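Local atomic coordinates of glutathione peroxidase-like protein (Trypanosoma brucei, PDB entry 3DWV), a protein that probably reduces hydroperoxides as a glutathione peroxidase-type enzyme that draws its electrons from tryparedoxin. Residues 67-78 against 171-182. The protein carries 1 engineered substitution. Residues are numbered along the deposited sequence; the frame is centred on the assembly and turned at random. Where two conformers were deposited one is given.
Unlike the reference sequence in segment 67-78: Thr70 (reference Ala).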
ATOM      1  N   THR A  67      -9.703   3.082  -7.819  0.50 11.35           N
ATOM      2  CA  THR A  67      -8.542   2.706  -8.626  0.50 11.29           C
ATOM      3  C   THR A  67      -8.009   1.342  -8.212  0.50 11.83           C
ATOM      4  O   THR A  67      -7.866   0.486  -9.086  0.50 15.39           O
ATOM      5  CB  THR A  67      -7.432   3.753  -8.521  0.50  9.29           C
ATOM      6  OG1 THR A  67      -7.950   4.947  -9.120  0.50 10.93           O
ATOM      7  CG2 THR A  67      -6.240   3.359  -9.372  0.50  9.81           C
ATOM      8  N   ALA A  68      -7.748   1.162  -6.929  1.00 13.39           N
ATOM      9  CA  ALA A  68      -7.225  -0.154  -6.463  1.00 11.92           C
ATOM     10  C   ALA A  68      -8.193  -1.265  -6.845  1.00 13.65           C
ATOM     11  O   ALA A  68      -7.765  -2.337  -7.258  1.00 14.87           O
ATOM     12  CB  ALA A  68      -7.024  -0.203  -4.956  1.00 11.44           C
ATOM     13  N   THR A  69      -9.502  -1.075  -6.697  1.00 13.40           N
ATOM     14  CA  THR A  69     -10.436  -2.188  -6.916  1.00 13.04           C
ATOM     15  C   THR A  69     -10.538  -2.515  -8.398  1.00 11.56           C
ATOM     16  O   THR A  69     -10.557  -3.687  -8.825  1.00 14.67           O
ATOM     17  CB  THR A  69     -11.804  -1.795  -6.342  1.00 13.17           C
ATOM     18  OG1 THR A  69     -11.683  -1.636  -4.893  1.00 12.29           O
ATOM     19  CG2 THR A  69     -12.849  -2.856  -6.628  1.00 15.21           C
ATOM     20  N   THR A  70     -10.628  -1.431  -9.183  1.00 12.32           N
ATOM     21  CA  THR A  70     -10.628  -1.601 -10.626  1.00 13.40           C
ATOM     22  C   THR A  70      -9.416  -2.385 -11.115  1.00 12.41           C
ATOM     23  O   THR A  70      -9.583  -3.316 -11.912  1.00 14.98           O
ATOM     24  CB  THR A  70     -10.622  -0.242 -11.342  1.00 14.78           C
ATOM     25  OG1 THR A  70     -11.844   0.440 -10.967  1.00 17.50           O
ATOM     26  CG2 THR A  70     -10.601  -0.464 -12.856  1.00 18.32           C
ATOM     27  N   LEU A  71      -8.206  -2.020 -10.641  1.00 12.68           N
ATOM     28  CA  LEU A  71      -7.015  -2.717 -11.151  1.00 12.72           C
ATOM     29  C   LEU A  71      -6.989  -4.150 -10.659  1.00 14.63           C
ATOM     30  O   LEU A  71      -6.679  -5.075 -11.435  1.00 18.04           O
ATOM     31  CB  LEU A  71      -5.723  -2.034 -10.707  1.00 13.20           C
ATOM     32  CG  LEU A  71      -5.455  -0.651 -11.306  1.00 13.89           C
ATOM     33  CD1 LEU A  71      -4.393   0.131 -10.537  1.00 12.10           C
ATOM     34  CD2 LEU A  71      -5.070  -0.819 -12.760  1.00 15.67           C
ATOM     35  N   TYR A  72      -7.285  -4.360  -9.395  1.00 12.58           N
ATOM     36  CA  TYR A  72      -7.391  -5.708  -8.844  1.00 14.26           C
ATOM     37  C   TYR A  72      -8.283  -6.618  -9.669  1.00 13.60           C
ATOM     38  O   TYR A  72      -7.922  -7.730 -10.090  1.00 16.62           O
ATOM     39  CB  TYR A  72      -7.938  -5.586  -7.409  1.00 17.40           C
ATOM     40  CG  TYR A  72      -8.016  -6.936  -6.737  1.00 16.64           C
ATOM     41  CD1 TYR A  72      -6.866  -7.667  -6.454  1.00 16.75           C
ATOM     42  CD2 TYR A  72      -9.252  -7.465  -6.408  1.00 18.43           C
ATOM     43  CE1 TYR A  72      -6.913  -8.907  -5.837  1.00 18.29           C
ATOM     44  CE2 TYR A  72      -9.310  -8.714  -5.785  1.00 21.22           C
ATOM     45  CZ  TYR A  72      -8.160  -9.415  -5.514  1.00 20.73           C
ATOM     46  OH  TYR A  72      -8.291 -10.640  -4.905  1.00 24.33           O
ATOM     47  N   ASN A  73      -9.519  -6.167  -9.943  1.00 20.62           N
ATOM     48  CA  ASN A  73     -10.481  -7.026 -10.640  1.00 19.40           C
ATOM     49  C   ASN A  73     -10.114  -7.190 -12.104  1.00 18.18           C
ATOM     50  O   ASN A  73     -10.329  -8.253 -12.702  1.00 16.61           O
ATOM     51  CB  ASN A  73     -11.901  -6.453 -10.498  1.00 18.85           C
ATOM     52  CG  ASN A  73     -12.482  -6.645  -9.102  1.00 19.97           C
ATOM     53  OD1 ASN A  73     -12.180  -7.652  -8.436  1.00 24.91           O
ATOM     54  ND2 ASN A  73     -13.304  -5.677  -8.701  1.00 21.45           N
ATOM     55  N   LYS A  74      -9.550  -6.153 -12.714  1.00 15.58           N
ATOM     56  CA  LYS A  74      -9.128  -6.247 -14.099  1.00 17.49           C
ATOM     57  C   LYS A  74      -8.003  -7.238 -14.323  1.00 17.00           C
ATOM     58  O   LYS A  74      -8.005  -7.905 -15.365  1.00 19.18           O
ATOM     59  CB  LYS A  74      -8.644  -4.857 -14.533  1.00 19.59           C
ATOM     60  CG  LYS A  74      -8.268  -4.827 -15.999  1.00 26.86           C
ATOM     61  CD  LYS A  74      -8.944  -3.675 -16.707  1.00 28.28           C
ATOM     62  CE  LYS A  74      -8.085  -2.437 -16.620  1.00 34.28           C
ATOM     63  NZ  LYS A  74      -8.249  -1.576 -17.849  1.00 38.78           N
ATOM     64  N   TYR A  75      -7.033  -7.317 -13.422  1.00 16.22           N
ATOM     65  CA  TYR A  75      -5.766  -7.980 -13.684  1.00 14.48           C
ATOM     66  C   TYR A  75      -5.470  -9.146 -12.754  1.00 16.90           C
ATOM     67  O   TYR A  75      -4.472  -9.857 -13.008  1.00 17.04           O
ATOM     68  CB  TYR A  75      -4.588  -6.970 -13.600  1.00 17.10           C
ATOM     69  CG  TYR A  75      -4.677  -5.933 -14.710  1.00 14.93           C
ATOM     70  CD1 TYR A  75      -4.453  -6.317 -16.043  1.00 15.77           C
ATOM     71  CD2 TYR A  75      -4.970  -4.591 -14.452  1.00 13.75           C
ATOM     72  CE1 TYR A  75      -4.524  -5.376 -17.066  1.00 15.31           C
ATOM     73  CE2 TYR A  75      -5.050  -3.650 -15.494  1.00 13.40           C
ATOM     74  CZ  TYR A  75      -4.830  -4.064 -16.795  1.00 16.95           C
ATOM     75  OH  TYR A  75      -4.909  -3.141 -17.822  1.00 20.69           O
ATOM     76  N   LYS A  76      -6.293  -9.360 -11.704  1.00 15.60           N
ATOM     77  CA  LYS A  76      -5.968 -10.537 -10.874  1.00 14.97           C
ATOM     78  C   LYS A  76      -5.936 -11.834 -11.689  1.00 19.20           C
ATOM     79  O   LYS A  76      -5.281 -12.815 -11.327  1.00 20.52           O
ATOM     80  CB  LYS A  76      -6.949 -10.609  -9.707  1.00 15.15           C
ATOM     81  CG  LYS A  76      -8.421 -10.649 -10.133  1.00 17.29           C
ATOM     82  CD  LYS A  76      -9.312 -10.746  -8.891  1.00 18.66           C
ATOM     83  CE  LYS A  76     -10.767 -10.900  -9.310  1.00 21.36           C
ATOM     84  NZ  LYS A  76     -11.632 -10.546  -8.136  1.00 29.67           N
ATOM     85  N   SER A  77      -6.629 -11.923 -12.835  1.00 19.70           N
ATOM     86  CA  SER A  77      -6.610 -13.181 -13.586  1.00 22.61           C
ATOM     87  C   SER A  77      -5.256 -13.381 -14.248  1.00 22.87           C
ATOM     88  O   SER A  77      -4.936 -14.513 -14.688  1.00 26.37           O
ATOM     89  CB  SER A  77      -7.697 -13.233 -14.669  1.00 26.12           C
ATOM     90  OG  SER A  77      -7.747 -11.994 -15.371  1.00 37.38           O
ATOM     91  N   GLN A  78      -4.474 -12.305 -14.336  1.00 22.13           N
ATOM     92  CA  GLN A  78      -3.188 -12.436 -15.042  1.00 25.99           C
ATOM     93  C   GLN A  78      -2.041 -12.678 -14.069  1.00 25.80           C
ATOM     94  O   GLN A  78      -0.862 -12.744 -14.459  1.00 32.71           O
ATOM     95  CB  GLN A  78      -2.901 -11.193 -15.889  1.00 26.61           C
ATOM     96  CG  GLN A  78      -3.808 -10.980 -17.086  1.00 29.72           C
ATOM     97  CD  GLN A  78      -3.341  -9.871 -18.019  1.00 33.44           C
ATOM     98  OE1 GLN A  78      -2.157  -9.791 -18.383  1.00 41.52           O
ATOM     99  NE2 GLN A  78      -4.249  -8.985 -18.449  1.00 39.62           N
ATOM    100  N   VAL A 171      -6.278   5.164 -13.212  1.00 18.82           N
ATOM    101  CA  VAL A 171      -6.031   3.779 -13.696  1.00 19.48           C
ATOM    102  C   VAL A 171      -5.077   3.782 -14.881  1.00 19.59           C
ATOM    103  O   VAL A 171      -4.140   2.958 -15.048  1.00 20.30           O
ATOM    104  CB  VAL A 171      -7.418   3.196 -13.972  1.00 19.53           C
ATOM    105  CG1 VAL A 171      -7.399   1.943 -14.845  1.00 21.74           C
ATOM    106  CG2 VAL A 171      -8.158   2.880 -12.652  1.00 20.96           C
ATOM    107  N   LYS A 172      -5.253   4.747 -15.802  1.00 17.36           N
ATOM    108  CA  LYS A 172      -4.380   4.817 -16.987  1.00 18.42           C
ATOM    109  C   LYS A 172      -2.921   5.107 -16.678  1.00 19.76           C
ATOM    110  O   LYS A 172      -1.962   4.596 -17.282  1.00 18.05           O
ATOM    111  CB  LYS A 172      -4.946   5.876 -17.942  1.00 25.49           C
ATOM    112  CG  LYS A 172      -4.308   5.882 -19.305  1.00 28.70           C
ATOM    113  CD  LYS A 172      -4.421   4.541 -20.019  1.00 36.20           C
ATOM    114  CE  LYS A 172      -4.818   4.675 -21.478  1.00 34.70           C
ATOM    115  NZ  LYS A 172      -4.239   3.588 -22.313  1.00 32.45           N
ATOM    116  N   ASP A 173      -2.661   5.951 -15.681  1.00 21.16           N
ATOM    117  CA  ASP A 173      -1.296   6.256 -15.258  1.00 21.22           C
ATOM    118  C   ASP A 173      -0.632   5.016 -14.670  1.00 18.76           C
ATOM    119  O   ASP A 173       0.540   4.767 -14.836  1.00 26.07           O
ATOM    120  CB  ASP A 173      -1.288   7.362 -14.204  1.00 31.44           C
ATOM    121  CG  ASP A 173      -1.459   8.742 -14.827  1.00 43.31           C
ATOM    122  OD1 ASP A 173      -1.314   8.894 -16.061  1.00 47.10           O
ATOM    123  OD2 ASP A 173      -1.742   9.684 -14.045  1.00 60.56           O
ATOM    124  N   ILE A 174      -1.408   4.230 -13.962  1.00 16.46           N
ATOM    125  CA  ILE A 174      -0.797   3.071 -13.292  1.00 16.34           C
ATOM    126  C   ILE A 174      -0.622   1.986 -14.337  1.00 18.11           C
ATOM    127  O   ILE A 174       0.415   1.334 -14.395  1.00 16.19           O
ATOM    128  CB  ILE A 174      -1.637   2.674 -12.061  1.00 16.53           C
ATOM    129  CG1 ILE A 174      -1.652   3.727 -10.957  1.00 15.47           C
ATOM    130  CG2 ILE A 174      -1.144   1.366 -11.478  1.00 17.65           C
ATOM    131  CD1 ILE A 174      -2.260   3.352  -9.620  1.00 19.68           C
ATOM    132  N   GLU A 175      -1.611   1.794 -15.198  1.00 17.36           N
ATOM    133  CA  GLU A 175      -1.491   0.878 -16.328  1.00 17.13           C
ATOM    134  C   GLU A 175      -0.265   1.128 -17.203  1.00 19.88           C
ATOM    135  O   GLU A 175       0.368   0.148 -17.644  1.00 21.70           O
ATOM    136  CB  GLU A 175      -2.786   0.969 -17.171  1.00 19.95           C
ATOM    137  CG  GLU A 175      -3.912   0.158 -16.550  1.00 19.74           C
ATOM    138  CD  GLU A 175      -5.153   0.162 -17.423  1.00 20.47           C
ATOM    139  OE1 GLU A 175      -5.361   1.116 -18.223  1.00 23.85           O
ATOM    140  OE2 GLU A 175      -5.943  -0.795 -17.322  1.00 23.15           O
ATOM    141  N   GLU A 176       0.115   2.380 -17.480  1.00 22.11           N
ATOM    142  CA  GLU A 176       1.327   2.661 -18.259  0.50 22.19           C
ATOM    143  C   GLU A 176       2.541   1.886 -17.734  1.00 22.20           C
ATOM    144  O   GLU A 176       3.341   1.346 -18.500  1.00 18.13           O
ATOM    145  CB  GLU A 176       1.663   4.148 -18.251  0.50 23.21           C
ATOM    146  CG  GLU A 176       0.546   5.121 -18.515  0.50 24.61           C
ATOM    147  CD  GLU A 176      -0.219   4.851 -19.794  0.50 25.06           C
ATOM    148  OE1 GLU A 176      -1.214   4.085 -19.764  0.50 29.79           O
ATOM    149  OE2 GLU A 176       0.152   5.407 -20.848  0.50 26.83           O
ATOM    150  N   LYS A 177       2.666   1.816 -16.406  1.00 16.15           N
ATOM    151  CA  LYS A 177       3.742   1.100 -15.735  1.00 16.33           C
ATOM    152  C   LYS A 177       3.444  -0.394 -15.559  1.00 14.89           C
ATOM    153  O   LYS A 177       4.324  -1.272 -15.715  1.00 19.03           O
ATOM    154  CB  LYS A 177       4.005   1.661 -14.337  1.00 17.08           C
ATOM    155  CG  LYS A 177       4.248   3.152 -14.222  1.00 25.44           C
ATOM    156  CD  LYS A 177       5.120   3.667 -15.352  1.00 28.90           C
ATOM    157  CE  LYS A 177       5.404   5.161 -15.143  1.00 32.64           C
ATOM    158  NZ  LYS A 177       5.891   5.769 -16.398  1.00 27.86           N
ATOM    159  N   LEU A 178       2.213  -0.740 -15.188  1.00 15.12           N
ATOM    160  CA  LEU A 178       1.870  -2.126 -14.859  1.00 13.39           C
ATOM    161  C   LEU A 178       1.785  -3.059 -16.064  1.00 15.76           C
ATOM    162  O   LEU A 178       2.203  -4.225 -15.986  1.00 16.24           O
ATOM    163  CB  LEU A 178       0.542  -2.119 -14.127  1.00 15.69           C
ATOM    164  CG  LEU A 178      -0.140  -3.450 -13.827  1.00 17.09           C
ATOM    165  CD1 LEU A 178       0.721  -4.338 -12.948  1.00 13.70           C
ATOM    166  CD2 LEU A 178      -1.488  -3.197 -13.146  1.00 17.21           C
ATOM    167  N   ILE A 179       1.218  -2.620 -17.166  1.00 16.88           N
ATOM    168  CA  ILE A 179       1.027  -3.573 -18.292  1.00 15.57           C
ATOM    169  C   ILE A 179       2.317  -4.160 -18.803  1.00 16.01           C
ATOM    170  O   ILE A 179       2.372  -5.380 -19.040  1.00 18.18           O
ATOM    171  CB  ILE A 179       0.228  -2.819 -19.397  1.00 21.10           C
ATOM    172  CG1 ILE A 179      -1.253  -2.642 -18.975  1.00 19.05           C
ATOM    173  CG2 ILE A 179       0.447  -3.427 -20.764  1.00 23.53           C
ATOM    174  CD1 ILE A 179      -2.021  -1.729 -19.903  1.00 19.82           C
ATOM    175  N   PRO A 180       3.375  -3.376 -19.005  1.00 18.89           N
ATOM    176  CA  PRO A 180       4.642  -4.008 -19.353  1.00 19.96           C
ATOM    177  C   PRO A 180       5.097  -5.015 -18.292  1.00 20.13           C
ATOM    178  O   PRO A 180       5.835  -5.936 -18.691  1.00 29.50           O
ATOM    179  CB  PRO A 180       5.626  -2.834 -19.364  1.00 22.89           C
ATOM    180  CG  PRO A 180       4.786  -1.633 -19.667  1.00 22.76           C
ATOM    181  CD  PRO A 180       3.492  -1.911 -18.979  1.00 19.81           C
ATOM    182  N   LEU A 181       4.754  -4.877 -17.020  1.00 18.21           N
ATOM    183  CA  LEU A 181       5.216  -5.792 -15.985  1.00 18.06           C
ATOM    184  C   LEU A 181       4.441  -7.080 -16.049  1.00 19.97           C
ATOM    185  O   LEU A 181       4.933  -8.132 -15.717  1.00 25.98           O
ATOM    186  CB  LEU A 181       4.965  -5.194 -14.598  1.00 20.69           C
ATOM    187  CG  LEU A 181       6.011  -4.122 -14.266  1.00 22.05           C
ATOM    188  CD1 LEU A 181       5.689  -3.444 -12.946  1.00 20.69           C
ATOM    189  CD2 LEU A 181       7.405  -4.738 -14.276  1.00 33.29           C
ATOM    190  N   LEU A 182       3.193  -6.902 -16.514  1.00 19.35           N
ATOM    191  CA  LEU A 182       2.411  -8.112 -16.740  1.00 22.49           C
ATOM    192  C   LEU A 182       2.951  -8.837 -17.978  1.00 23.75           C
ATOM    193  O   LEU A 182       3.019 -10.056 -17.972  1.00 32.14           O
ATOM    194  CB  LEU A 182       0.934  -7.757 -16.909  1.00 16.65           C
ATOM    195  CG  LEU A 182       0.296  -7.233 -15.611  1.00 18.99           C
ATOM    196  CD1 LEU A 182      -0.759  -6.201 -16.012  1.00 23.56           C
ATOM    197  CD2 LEU A 182      -0.221  -8.390 -14.784  1.00 22.48           C
TER
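Helices 67-75 and 171-181 run in roughly the same direction, their axes 10.6 Å apart at closest approach and crossing at -43°, with Thr67 level with Val171 and Gln78, in the 3-10 turn that follows, level with Leu182. Leu71 is a knob in a hole formed by Val171, Ile174, Glu175 and Leu178. Leu71 CD1 presses on Ile174 CG2 at 3.6 Å, while Leu71 CD2 lies over the aliphatic part of Glu175, 4.1 Å from Glu175 CG, and also reaches Val171 and Leu178. One turn earlier, in one of its two conformers, Thr67 turns CG2 to Val171 CG2 at 3.8 Å; its methyl is anti to the backbone N, which leaves OG1 to bond the carbonyl of Gly63. Both helices cover the same side of the central sheet in this thioredoxin-type fold, as Leu71 touching Leu50, Ile174 touching Tyr52 and Leu178 touching Leu154 demonstrate. Farther along, the Tyr75 ring is held between Lys74 CG, over the centre of one face, and Leu182 CD1, which makes an off-centre CH-pi contact from the opposite side, 4.2 Å from the ring centroid. Leu178 CD2 approaches obliquely. At the ring edge, Tyr75 OH donates to Glu175 OE2 (2.6 Å), the ring and carboxylate planes being 72° apart. Lys74, its chain bent beyond CG, brings NZ to the same oxygen as a salt bridge; the exact position of that oxygen is less certain, because it is modelled too close to the lysine chain. Ile179 CD1 packs against Tyr75 OH at 3.8 Å, beside this polar cluster.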